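Local coordinates for protein RBSTP2229 gene product (Geobacillus stearothermophilus, PDB 1T6A) that is of unknown function but belongs to the DUF1885 family, pairing a long N-terminal helix with antiparallel sheets and a second helix, at residues A[18-21]-A[22-26]; A[89-92]-A[93-96]; A[102-105]-A[106-110]. All coordinates share one frame; numbering follows the deposited sequence.

In the fold
All three contacts are local, each joining successive turns of one helix or the turn that starts it, and all three lie at the surface, though Asp94 and Ala106 are buried. Contact 1 sits on the long helix 16-45, its centre about 45 Å from that of contact 3 and 47 Å from that of contact 2, across the middle of the chain. Contacts 2 and 3 share helix 92-109, their centres 20 Å apart: one forms its beginning, the other its last turns. A salt bridge marks contact 1; contact 2 holds a carboxylate that closes a capping box and accepts further N-H groups; contact 3 combines leucine packing with a threonine hydroxyl against one face of an indole.

Contact 1. Residues A[18-21]-A[22-26]; sequences DVKQ and LLERY
Lys20 turns its CG anti to the backbone N (chi1 -158°) and bends at its second and fourth torsions, while Glu24 sends its CG anti to the carbonyl carbon and continues extended; the two side chains thereby converge one turn apart along the helix. Their ends form a salt bridge, Lys20 NZ lying 2.7 Å from Glu24 OE2. The ammonium meets this oxygen from above the carboxylate plane, 52° out of it, with Lys20 CE 3.7 Å from Glu24 OE2. The other oxygen, Glu24 OE1, lies beside the backbone of Gln21, 3.7 Å from Gln21 CA. Opposite charges are thus matched at i and i+4 on the outer surface of the helix, where solvent would probably weaken their attraction.

Beneath the side chains run the regular helical bonds. Leu22 N donates to Asp18 O and Leu23 N to Val19 O, both at 3.0 Å, and Arg25 N reaches Gln21 O at 2.9 Å. Leu22 leans back over the preceding turn, its CG 3.5 Å from Asp18 O.

The contact lies near the beginning of helix 16-45, far from the four-stranded sheet. Thr15 OG1 is hydrogen-bonded to Asp18 N just ahead of it, and the side chains of Val19 and Leu22 touch Met14 in the preceding loop.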
ATOM      1  N   ASP A  18      27.585   3.229  27.936  1.00 34.62           N
ATOM      2  CA  ASP A  18      27.508   4.053  26.732  1.00 34.43           C
ATOM      3  C   ASP A  18      27.403   3.168  25.477  1.00 33.29           C
ATOM      4  O   ASP A  18      26.629   3.477  24.566  1.00 32.53           O
ATOM      5  CB  ASP A  18      28.727   4.956  26.566  1.00 35.01           C
ATOM      6  CG  ASP A  18      28.870   5.979  27.662  1.00 37.73           C
ATOM      7  OD1 ASP A  18      27.843   6.436  28.198  1.00 39.78           O
ATOM      8  OD2 ASP A  18      29.994   6.407  28.024  1.00 41.06           O
ATOM      9  N   VAL A  19      28.176   2.086  25.430  1.00 31.67           N
ATOM     10  CA  VAL A  19      28.092   1.137  24.327  1.00 31.31           C
ATOM     11  C   VAL A  19      26.702   0.486  24.254  1.00 31.67           C
ATOM     12  O   VAL A  19      26.201   0.236  23.153  1.00 29.99           O
ATOM     13  CB  VAL A  19      29.162   0.032  24.388  1.00 31.34           C
ATOM     14  CG1 VAL A  19      29.006  -0.918  23.227  1.00 31.04           C
ATOM     15  CG2 VAL A  19      30.573   0.625  24.377  1.00 31.01           C
ATOM     16  N   LYS A  20      26.097   0.191  25.404  1.00 32.13           N
ATOM     17  CA  LYS A  20      24.744  -0.372  25.423  1.00 33.63           C
ATOM     18  C   LYS A  20      23.754   0.608  24.810  1.00 33.36           C
ATOM     19  O   LYS A  20      22.889   0.203  24.067  1.00 33.57           O
ATOM     20  CB  LYS A  20      24.254  -0.740  26.827  1.00 34.48           C
ATOM     21  CG  LYS A  20      23.121  -1.792  26.792  1.00 37.27           C
ATOM     22  CD  LYS A  20      22.028  -1.515  27.781  1.00 42.57           C
ATOM     23  CE  LYS A  20      20.838  -2.477  27.570  1.00 44.82           C
ATOM     24  NZ  LYS A  20      20.116  -2.220  26.271  1.00 46.59           N
ATOM     25  N   GLN A  21      23.902   1.887  25.127  1.00 33.67           N
ATOM     26  CA  GLN A  21      23.059   2.928  24.560  1.00 34.50           C
ATOM     27  C   GLN A  21      23.286   3.037  23.048  1.00 33.84           C
ATOM     28  O   GLN A  21      22.336   3.308  22.309  1.00 33.52           O
ATOM     29  CB  GLN A  21      23.308   4.277  25.234  0.60 34.60           C
ATOM     30  CG  GLN A  21      22.722   4.399  26.635  0.60 37.10           C
ATOM     31  CD  GLN A  21      23.223   5.639  27.349  0.60 40.58           C
ATOM     32  OE1 GLN A  21      23.198   6.736  26.784  0.60 42.87           O
ATOM     33  NE2 GLN A  21      23.691   5.470  28.586  0.60 43.99           N
ATOM     34  N   LEU A  22      24.524   2.827  22.589  1.00 32.19           N
ATOM     35  CA  LEU A  22      24.796   2.863  21.163  1.00 31.78           C
ATOM     36  C   LEU A  22      24.120   1.692  20.439  1.00 31.44           C
ATOM     37  O   LEU A  22      23.635   1.877  19.319  1.00 30.84           O
ATOM     38  CB  LEU A  22      26.299   2.899  20.861  1.00 31.95           C
ATOM     39  CG  LEU A  22      26.997   4.218  21.193  1.00 32.34           C
ATOM     40  CD1 LEU A  22      28.493   4.005  21.356  1.00 32.77           C
ATOM     41  CD2 LEU A  22      26.737   5.250  20.109  1.00 32.41           C
ATOM     42  N   LEU A  23      24.040   0.524  21.073  1.00 30.65           N
ATOM     43  CA  LEU A  23      23.342  -0.606  20.472  1.00 31.88           C
ATOM     44  C   LEU A  23      21.839  -0.321  20.362  1.00 32.21           C
ATOM     45  O   LEU A  23      21.202  -0.752  19.407  1.00 31.34           O
ATOM     46  CB  LEU A  23      23.532  -1.907  21.268  1.00 32.16           C
ATOM     47  CG  LEU A  23      24.819  -2.705  21.105  1.00 34.13           C
ATOM     48  CD1 LEU A  23      24.894  -3.804  22.155  1.00 34.88           C
ATOM     49  CD2 LEU A  23      24.891  -3.342  19.737  1.00 37.03           C
ATOM     50  N   GLU A  24      21.288   0.389  21.348  1.00 32.54           N
ATOM     51  CA  GLU A  24      19.873   0.781  21.324  1.00 33.37           C
ATOM     52  C   GLU A  24      19.630   1.784  20.214  1.00 32.18           C
ATOM     53  O   GLU A  24      18.655   1.672  19.476  1.00 31.89           O
ATOM     54  CB  GLU A  24      19.439   1.371  22.670  1.00 33.95           C
ATOM     55  CG  GLU A  24      19.399   0.310  23.753  1.00 38.38           C
ATOM     56  CD  GLU A  24      19.225   0.854  25.167  1.00 44.05           C
ATOM     57  OE1 GLU A  24      19.600   2.020  25.476  1.00 47.46           O
ATOM     58  OE2 GLU A  24      18.722   0.070  25.991  1.00 50.21           O
ATOM     59  N   ARG A  25      20.523   2.760  20.101  1.00 31.38           N
ATOM     60  CA  ARG A  25      20.481   3.715  19.010  1.00 31.24           C
ATOM     61  C   ARG A  25      20.564   3.043  17.631  1.00 30.68           C
ATOM     62  O   ARG A  25      19.922   3.498  16.676  1.00 30.59           O
ATOM     63  CB  ARG A  25      21.584   4.760  19.149  1.00 31.71           C
ATOM     64  CG  ARG A  25      21.264   5.859  20.152  1.00 34.18           C
ATOM     65  CD  ARG A  25      22.483   6.717  20.503  1.00 37.02           C
ATOM     66  NE  ARG A  25      22.956   7.491  19.358  1.00 38.92           N
ATOM     67  CZ  ARG A  25      24.082   8.207  19.355  1.00 40.94           C
ATOM     68  NH1 ARG A  25      24.863   8.248  20.435  1.00 40.85           N
ATOM     69  NH2 ARG A  25      24.426   8.902  18.272  1.00 40.58           N
ATOM     70  N   TYR A  26      21.348   1.975  17.533  1.00 29.73           N
ATOM     71  CA  TYR A  26      21.478   1.227  16.295  1.00 29.19           C
ATOM     72  C   TYR A  26      20.140   0.588  15.941  1.00 29.36           C
ATOM     73  O   TYR A  26      19.732   0.621  14.775  1.00 28.42           O
ATOM     74  CB  TYR A  26      22.569   0.152  16.393  1.00 29.06           C
ATOM     75  CG  TYR A  26      22.746  -0.623  15.126  1.00 27.51           C
ATOM     76  CD1 TYR A  26      23.040   0.024  13.926  1.00 27.34           C
ATOM     77  CD2 TYR A  26      22.650  -2.001  15.120  1.00 28.39           C
ATOM     78  CE1 TYR A  26      23.219  -0.701  12.741  1.00 27.57           C
ATOM     79  CE2 TYR A  26      22.829  -2.734  13.945  1.00 27.95           C
ATOM     80  CZ  TYR A  26      23.088  -2.082  12.762  1.00 28.83           C
ATOM     81  OH  TYR A  26      23.264  -2.835  11.613  1.00 30.78           O
TER

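Contact 2. Residues A[89-92]-A[93-96]; sequences GATH and GDKG
The carboxylate of Asp94 is met by Thr91 N at OD2, on the anti side of that oxygen and 33° out of the carboxylate plane. The bond is 3.0 Å long from Thr91 N to Asp94 OD2 and nearly straight, with an angle of 170° at the hydrogen. Beside the other flat group, the imidazole of His92, the next nitrogen of its own chain, Gly93 N, sits obliquely, 3.7 Å from His92 CG.

Thr91 returns the bond: its OG1 accepts from Asp94 N at 3.0 Å. A chi1 of 62° sets this hydroxyl between the backbone N and the carbonyl carbon of Thr91, where it faces the first turn of the helix. The same hydroxyl is hydrogen-bonded to Leu65 O. Asp94 is buried, and its oxygens have further partners: OD1 is hydrogen-bonded to Tyr48 OH, and OD2 to the backbone N of Lys67 and of Gly68. Replacing this aspartate by an alanine is likely to leave Thr91 N and those two amides without their common acceptor, and the Tyr48 hydroxyl without its mate.

Lys95 N donates to Thr91 O at 3.1 Å, and the lysine chain bends at its last torsion so that NZ comes back to the same oxygen in a weak bond of 3.4 Å. Ala90 CB lies 3.9 Å from Asp94 OD2.

The reciprocal pair, hydroxyl to Asp94 N and carboxylate to Thr91 N, is a capping box with Thr91 as N-cap, which starts helix 92-109 and, through Asp94, ties it to Lys67 and Gly68 at the start of strand 68-76 and to Tyr48 of strand 48-53.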
ATOM      1  N   GLY A  89      -7.740   1.244 -22.035  1.00 44.59           N
ATOM      2  CA  GLY A  89      -6.287   1.122 -21.985  1.00 44.33           C
ATOM      3  C   GLY A  89      -5.702   0.600 -20.671  1.00 43.26           C
ATOM      4  O   GLY A  89      -4.498   0.692 -20.461  1.00 43.87           O
ATOM      5  N   ALA A  90      -6.534   0.043 -19.792  1.00 41.85           N
ATOM      6  CA  ALA A  90      -6.098  -0.339 -18.449  1.00 40.04           C
ATOM      7  C   ALA A  90      -4.977  -1.372 -18.519  1.00 38.76           C
ATOM      8  O   ALA A  90      -5.018  -2.288 -19.331  1.00 39.13           O
ATOM      9  CB  ALA A  90      -7.263  -0.883 -17.657  1.00 39.90           C
ATOM     10  N   THR A  91      -3.984  -1.235 -17.650  1.00 36.80           N
ATOM     11  CA  THR A  91      -2.827  -2.119 -17.672  1.00 35.25           C
ATOM     12  C   THR A  91      -3.026  -3.385 -16.851  1.00 34.09           C
ATOM     13  O   THR A  91      -3.960  -3.496 -16.064  1.00 33.54           O
ATOM     14  CB  THR A  91      -1.596  -1.384 -17.119  1.00 35.29           C
ATOM     15  OG1 THR A  91      -1.829  -1.025 -15.755  1.00 34.18           O
ATOM     16  CG2 THR A  91      -1.373  -0.058 -17.827  1.00 35.20           C
ATOM     17  N   HIS A  92      -2.104  -4.319 -17.043  1.00 33.01           N
ATOM     18  CA  HIS A  92      -1.927  -5.479 -16.187  1.00 32.59           C
ATOM     19  C   HIS A  92      -1.943  -5.044 -14.730  1.00 31.81           C
ATOM     20  O   HIS A  92      -2.628  -5.646 -13.916  1.00 30.92           O
ATOM     21  CB  HIS A  92      -0.610  -6.191 -16.560  1.00 32.89           C
ATOM     22  CG  HIS A  92      -0.209  -7.293 -15.626  1.00 33.50           C
ATOM     23  ND1 HIS A  92      -0.745  -8.560 -15.690  1.00 35.59           N
ATOM     24  CD2 HIS A  92       0.695  -7.321 -14.618  1.00 34.59           C
ATOM     25  CE1 HIS A  92      -0.204  -9.318 -14.750  1.00 34.49           C
ATOM     26  NE2 HIS A  92       0.683  -8.594 -14.094  1.00 35.01           N
ATOM     27  N   GLY A  93      -1.209  -3.973 -14.421  1.00 30.98           N
ATOM     28  CA  GLY A  93      -1.118  -3.459 -13.069  1.00 30.43           C
ATOM     29  C   GLY A  93      -2.451  -2.988 -12.512  1.00 29.65           C
ATOM     30  O   GLY A  93      -2.803  -3.326 -11.387  1.00 29.05           O
ATOM     31  N   ASP A  94      -3.185  -2.211 -13.304  1.00 29.55           N
ATOM     32  CA  ASP A  94      -4.497  -1.698 -12.923  1.00 29.08           C
ATOM     33  C   ASP A  94      -5.457  -2.828 -12.578  1.00 29.14           C
ATOM     34  O   ASP A  94      -6.215  -2.705 -11.637  1.00 29.08           O
ATOM     35  CB  ASP A  94      -5.141  -0.917 -14.071  1.00 29.45           C
ATOM     36  CG  ASP A  94      -4.478   0.420 -14.353  1.00 31.18           C
ATOM     37  OD1 ASP A  94      -3.989   1.113 -13.425  1.00 29.94           O
ATOM     38  OD2 ASP A  94      -4.454   0.868 -15.518  1.00 34.53           O
ATOM     39  N   LYS A  95      -5.441  -3.912 -13.356  1.00 29.06           N
ATOM     40  CA  LYS A  95      -6.353  -5.017 -13.134  1.00 30.21           C
ATOM     41  C   LYS A  95      -6.095  -5.633 -11.761  1.00 29.35           C
ATOM     42  O   LYS A  95      -7.025  -5.874 -11.002  1.00 29.34           O
ATOM     43  CB  LYS A  95      -6.207  -6.099 -14.209  1.00 30.85           C
ATOM     44  CG  LYS A  95      -6.732  -5.687 -15.591  1.00 36.32           C
ATOM     45  CD  LYS A  95      -6.473  -6.805 -16.630  1.00 41.83           C
ATOM     46  CE  LYS A  95      -6.657  -6.348 -18.068  1.00 43.70           C
ATOM     47  NZ  LYS A  95      -5.998  -5.034 -18.332  1.00 48.47           N
ATOM     48  N   GLY A  96      -4.828  -5.899 -11.468  1.00 28.04           N
ATOM     49  CA  GLY A  96      -4.429  -6.415 -10.180  1.00 27.42           C
ATOM     50  C   GLY A  96      -4.817  -5.500  -9.036  1.00 27.15           C
ATOM     51  O   GLY A  96      -5.363  -5.962  -8.033  1.00 26.67           O
TER

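Contact 3. Residues A[102-105]-A[106-110]; sequences SKWL and AKTLG. With NO3 (nitrate ion), chain B.
The last turns of helix 92-109 end here, at Gly110, whose positive phi takes the chain out of the helix toward strand 111-114. Thr108 OG1 stands over the centre of one face of the Trp104 indole, 3.3 Å above the ring plane, and donates to Trp104 O at 2.7 Å. Two torsions make this possible: with CG anti to the backbone N (chi1 -180°) the indole lies along the helix over the next turn, while Thr108 places OG1 beside its own N. Trp104 O also accepts from Thr108 N at 2.9 Å, and the two donors reach it from opposite faces of the carbonyl plane.

On another side of the helix Leu105 and Leu109 pack across one turn, Leu105 CG lying 4.0 Å from Leu109 CD1; both also touch Ile82 of strand 79-85. Ala106, which is buried, has its CB 3.5 Å from Ser102 O and lies against Leu113 and Phe123 of the two-stranded sheet. Lys103 runs out extended beyond CG past Leu113 and Met121, and its NZ donates to O2 of a nitrate ion at 2.9 Å. The ion, which probably came from the crystallisation liquor, is also hydrogen-bonded to Ser117 OG.

Because OG1 gives its proton to Trp104 O, the indole face is met by the oxygen in van der Waals contact and not by an O-H...pi bond, and the nitrate probably marks a favourable spot for an anion beside Lys103.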
ATOM      1  N   SER A 102     -11.073  -4.383  -4.572  1.00 25.38           N
ATOM      2  CA  SER A 102     -12.436  -4.888  -4.597  1.00 25.39           C
ATOM      3  C   SER A 102     -12.623  -5.953  -3.513  1.00 25.20           C
ATOM      4  O   SER A 102     -13.625  -5.939  -2.783  1.00 24.93           O
ATOM      5  CB  SER A 102     -12.759  -5.544  -5.947  0.52 25.14           C
ATOM      6  OG  SER A 102     -12.728  -4.630  -7.014  0.52 26.36           O
ATOM      7  N   LYS A 103     -11.650  -6.855  -3.395  1.00 24.90           N
ATOM      8  CA  LYS A 103     -11.701  -7.898  -2.371  1.00 25.62           C
ATOM      9  C   LYS A 103     -11.664  -7.300  -0.973  1.00 25.08           C
ATOM     10  O   LYS A 103     -12.433  -7.688  -0.126  1.00 25.25           O
ATOM     11  CB  LYS A 103     -10.570  -8.912  -2.562  1.00 25.69           C
ATOM     12  CG  LYS A 103     -10.841  -9.846  -3.713  1.00 28.36           C
ATOM     13  CD  LYS A 103      -9.573 -10.534  -4.200  1.00 31.58           C
ATOM     14  CE  LYS A 103      -9.851 -11.434  -5.405  1.00 32.36           C
ATOM     15  NZ  LYS A 103      -8.555 -11.972  -5.961  1.00 34.81           N
ATOM     16  N   TRP A 104     -10.767  -6.354  -0.728  1.00 24.82           N
ATOM     17  CA  TRP A 104     -10.741  -5.672   0.575  1.00 24.94           C
ATOM     18  C   TRP A 104     -12.080  -4.996   0.882  1.00 25.22           C
ATOM     19  O   TRP A 104     -12.610  -5.077   1.995  1.00 25.69           O
ATOM     20  CB  TRP A 104      -9.641  -4.625   0.602  1.00 24.55           C
ATOM     21  CG  TRP A 104      -9.564  -3.912   1.879  1.00 26.06           C
ATOM     22  CD1 TRP A 104      -8.869  -4.294   3.019  1.00 26.34           C
ATOM     23  CD2 TRP A 104     -10.205  -2.678   2.199  1.00 26.07           C
ATOM     24  NE1 TRP A 104      -9.068  -3.366   4.010  1.00 26.71           N
ATOM     25  CE2 TRP A 104      -9.876  -2.365   3.535  1.00 26.87           C
ATOM     26  CE3 TRP A 104     -11.016  -1.788   1.480  1.00 27.42           C
ATOM     27  CZ2 TRP A 104     -10.328  -1.207   4.164  1.00 29.80           C
ATOM     28  CZ3 TRP A 104     -11.483  -0.650   2.118  1.00 29.54           C
ATOM     29  CH2 TRP A 104     -11.143  -0.374   3.446  1.00 29.59           C
ATOM     30  N   LEU A 105     -12.635  -4.338  -0.123  1.00 25.40           N
ATOM     31  CA  LEU A 105     -13.921  -3.678   0.022  1.00 26.27           C
ATOM     32  C   LEU A 105     -15.022  -4.670   0.404  1.00 25.07           C
ATOM     33  O   LEU A 105     -15.800  -4.416   1.297  1.00 24.62           O
ATOM     34  CB  LEU A 105     -14.255  -2.986  -1.292  1.00 26.92           C
ATOM     35  CG  LEU A 105     -15.280  -1.890  -1.291  1.00 30.23           C
ATOM     36  CD1 LEU A 105     -14.777  -0.661  -0.491  1.00 31.37           C
ATOM     37  CD2 LEU A 105     -15.579  -1.554  -2.749  1.00 32.80           C
ATOM     38  N   ALA A 106     -15.065  -5.807  -0.266  1.00 25.45           N
ATOM     39  CA  ALA A 106     -16.060  -6.832  -0.008  1.00 25.72           C
ATOM     40  C   ALA A 106     -15.915  -7.428   1.406  1.00 26.99           C
ATOM     41  O   ALA A 106     -16.895  -7.621   2.097  1.00 26.13           O
ATOM     42  CB  ALA A 106     -15.954  -7.924  -1.058  1.00 25.77           C
ATOM     43  N   LYS A 107     -14.684  -7.715   1.825  1.00 28.51           N
ATOM     44  CA  LYS A 107     -14.417  -8.172   3.196  1.00 29.96           C
ATOM     45  C   LYS A 107     -14.834  -7.130   4.209  1.00 29.48           C
ATOM     46  O   LYS A 107     -15.314  -7.470   5.272  1.00 29.50           O
ATOM     47  CB  LYS A 107     -12.932  -8.500   3.399  1.00 30.36           C
ATOM     48  CG  LYS A 107     -12.518  -9.753   2.657  1.00 34.54           C
ATOM     49  CD  LYS A 107     -10.980  -9.898   2.509  1.00 39.30           C
ATOM     50  CE  LYS A 107     -10.640 -10.897   1.411  1.00 41.39           C
ATOM     51  NZ  LYS A 107      -9.162 -10.969   1.114  1.00 45.16           N
ATOM     52  N   THR A 108     -14.680  -5.859   3.873  1.00 29.24           N
ATOM     53  CA  THR A 108     -14.953  -4.800   4.845  1.00 29.66           C
ATOM     54  C   THR A 108     -16.467  -4.554   5.001  1.00 29.74           C
ATOM     55  O   THR A 108     -16.961  -4.409   6.116  1.00 29.40           O
ATOM     56  CB  THR A 108     -14.219  -3.508   4.420  1.00 30.16           C
ATOM     57  OG1 THR A 108     -12.806  -3.753   4.357  1.00 29.66           O
ATOM     58  CG2 THR A 108     -14.350  -2.387   5.465  1.00 30.91           C
ATOM     59  N   LEU A 109     -17.194  -4.544   3.879  1.00 29.06           N
ATOM     60  CA  LEU A 109     -18.608  -4.158   3.865  1.00 28.61           C
ATOM     61  C   LEU A 109     -19.551  -5.344   3.847  1.00 28.38           C
ATOM     62  O   LEU A 109     -20.698  -5.205   4.195  1.00 28.86           O
ATOM     63  CB  LEU A 109     -18.895  -3.307   2.621  1.00 28.25           C
ATOM     64  CG  LEU A 109     -18.151  -1.981   2.531  1.00 28.72           C
ATOM     65  CD1 LEU A 109     -18.347  -1.325   1.147  1.00 28.42           C
ATOM     66  CD2 LEU A 109     -18.595  -1.064   3.651  1.00 30.73           C
ATOM     67  N   GLY A 110     -19.078  -6.500   3.392  1.00 28.07           N
ATOM     68  CA  GLY A 110     -19.951  -7.620   3.094  1.00 27.74           C
ATOM     69  C   GLY A 110     -20.644  -7.440   1.740  1.00 27.90           C
ATOM     70  O   GLY A 110     -20.486  -6.427   1.047  1.00 28.24           O
TER
HETATM   71  N   NO3 B 201     -10.266 -13.335  -9.257  1.00 45.24           N
HETATM   72  O1  NO3 B 201     -10.118 -12.082  -9.865  1.00 46.00           O
HETATM   73  O2  NO3 B 201      -9.557 -13.644  -8.081  1.00 44.94           O
HETATM   74  O3  NO3 B 201     -11.153 -14.244  -9.830  1.00 45.39           O